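Local coordinates for protein Cyclo(L-leucyl-L-phenylalanyl) synthase (Streptomyces noursei, PDB 3OQV) that joins phenylalanine and leucine, taken from their aminoacyl-tRNAs, into a cyclodipeptide on the pathway to the antibacterial albonoursin, without using ATP, at residues Gly29-Ile34 against Arg61-Tyr66. Sequence-based numbering, arbitrary orientation.
Sequences GEHALI and RTDVVY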
# COMPACT_ATOMS: atom_id res chain seq x y z
N GLY A 29 1.89 2.00 21.04
CA GLY A 29 2.56 1.24 19.99
C GLY A 29 3.70 2.01 19.35
O GLY A 29 3.78 3.24 19.49
N GLU A 30 4.61 1.31 18.67
CA GLU A 30 5.78 1.96 18.08
C GLU A 30 5.44 2.69 16.78
O GLU A 30 5.62 3.90 16.66
CB GLU A 30 6.91 0.95 17.83
CG GLU A 30 8.01 0.96 18.89
CD GLU A 30 8.48 -0.44 19.30
OE1 GLU A 30 8.52 -1.34 18.43
OE2 GLU A 30 8.83 -0.64 20.48
N HIS A 31 5.05 1.92 15.77
CA HIS A 31 4.95 2.46 14.42
C HIS A 31 3.76 1.85 13.70
O HIS A 31 3.56 0.64 13.75
CB HIS A 31 6.22 2.15 13.61
CG HIS A 31 6.19 2.72 12.22
ND1 HIS A 31 5.85 1.96 11.11
CD2 HIS A 31 6.45 3.97 11.76
CE1 HIS A 31 5.89 2.73 10.04
NE2 HIS A 31 6.24 3.95 10.40
N ALA A 32 3.01 2.69 13.00
CA ALA A 32 2.00 2.21 12.06
C ALA A 32 2.30 2.67 10.65
O ALA A 32 2.81 3.78 10.43
CB ALA A 32 0.61 2.67 12.48
N LEU A 33 1.96 1.82 9.70
CA LEU A 33 1.95 2.20 8.30
C LEU A 33 0.51 2.21 7.76
O LEU A 33 -0.24 1.23 7.90
CB LEU A 33 2.81 1.24 7.48
CG LEU A 33 2.56 1.30 5.97
CD1 LEU A 33 3.15 2.57 5.40
CD2 LEU A 33 3.12 0.07 5.28
N ILE A 34 0.12 3.34 7.17
CA ILE A 34 -1.14 3.45 6.43
C ILE A 34 -0.85 3.60 4.94
O ILE A 34 -0.35 4.64 4.51
CB ILE A 34 -1.92 4.69 6.86
CG1 ILE A 34 -2.30 4.60 8.34
CG2 ILE A 34 -3.18 4.86 5.99
CD1 ILE A 34 -2.73 5.93 8.96
N ARG A 61 4.86 6.78 16.04
CA ARG A 61 5.13 7.27 14.70
C ARG A 61 4.17 6.63 13.71
O ARG A 61 3.79 5.48 13.86
CB ARG A 61 6.57 6.94 14.29
CG ARG A 61 7.61 7.33 15.32
CD ARG A 61 9.01 6.86 14.92
NE ARG A 61 9.35 7.24 13.55
CZ ARG A 61 9.82 8.43 13.20
NH1 ARG A 61 10.01 9.37 14.11
NH2 ARG A 61 10.09 8.68 11.92
N THR A 62 3.83 7.36 12.65
CA THR A 62 2.97 6.79 11.61
C THR A 62 3.48 7.25 10.26
O THR A 62 3.74 8.45 10.07
CB THR A 62 1.50 7.25 11.76
OG1 THR A 62 0.93 6.67 12.93
CG2 THR A 62 0.67 6.81 10.55
N ASP A 63 3.72 6.31 9.35
CA ASP A 63 3.98 6.68 7.96
C ASP A 63 2.74 6.48 7.12
O ASP A 63 2.02 5.51 7.29
CB ASP A 63 5.15 5.87 7.38
CG ASP A 63 6.50 6.46 7.78
OD1 ASP A 63 7.05 7.26 7.01
OD2 ASP A 63 6.97 6.14 8.89
N VAL A 64 2.45 7.46 6.27
CA VAL A 64 1.39 7.33 5.28
C VAL A 64 2.04 7.31 3.91
O VAL A 64 2.82 8.21 3.56
CB VAL A 64 0.40 8.50 5.34
CG1 VAL A 64 -0.75 8.26 4.38
CG2 VAL A 64 -0.12 8.70 6.74
N VAL A 65 1.83 6.22 3.19
CA VAL A 65 2.46 6.06 1.89
C VAL A 65 1.36 5.88 0.87
O VAL A 65 0.53 4.98 0.98
CB VAL A 65 3.42 4.86 1.87
CG1 VAL A 65 4.08 4.71 0.50
CG2 VAL A 65 4.49 5.03 2.97
N TYR A 66 1.31 6.78 -0.10
CA TYR A 66 0.39 6.61 -1.20
C TYR A 66 1.08 6.06 -2.44
O TYR A 66 2.23 6.39 -2.73
CB TYR A 66 -0.37 7.91 -1.48
CG TYR A 66 0.47 9.05 -1.99
CD1 TYR A 66 0.58 9.29 -3.36
CD2 TYR A 66 1.07 9.95 -1.11
CE1 TYR A 66 1.31 10.35 -3.85
CE2 TYR A 66 1.79 11.05 -1.60
CZ TYR A 66 1.90 11.24 -2.98
OH TYR A 66 2.61 12.29 -3.50
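Residues 31-34 run parallel to 61-66, in register His31 with Arg61 through Ile34 with Val64; their short axes come within 4.7 Å at 16°. Ala32 N binds Arg61 O and Ala32 O accepts Asp63 N. Ile34 repeats this with Asp63 O and Val65 N, and Arg61 N reaches back to Glu30 O.

His31 and Asp63 lie on the same face of the sheet. The imidazole has CG anti to the backbone N (chi1 -178°), which carries NE2 over to Asp63. His31 NE2 donates to Asp63 OD2 at 2.8 Å. The oxygen lies nearly in the ring plane and accepts through its anti lone pair. The ring and carboxylate planes are 46° apart. Both groups are buried and have further partners: His31 ND1 bonds Ser198 OG, and Asp63 OD1 forms salt bridges with Arg115 and Arg117. His31 CD2 lies 3.9 Å from Arg61 CB. An alanine in place of His31 would probably leave Asp63 OD2 and Ser198 OG without this imidazole and open a gap beside Arg61 CB. Further along this face, Leu33 CD1 meets Val65 CG2 at 3.7 Å. The Leu33 side chain is about 4 Å from that of Leu200, essential for the synthase's specificity.

On the other face, Ile34 CD1 touches Thr62 CG2 at 3.9 Å.

The pair belongs to a right-handed beta-alpha-beta crossover of the Rossmann fold. Its helix 45-58 covers Thr62, Ile34 and Val64. Helix 169-193 packs on Leu33, Asp63 and Val65, while strands 198-202 and 114-118 flank the pair.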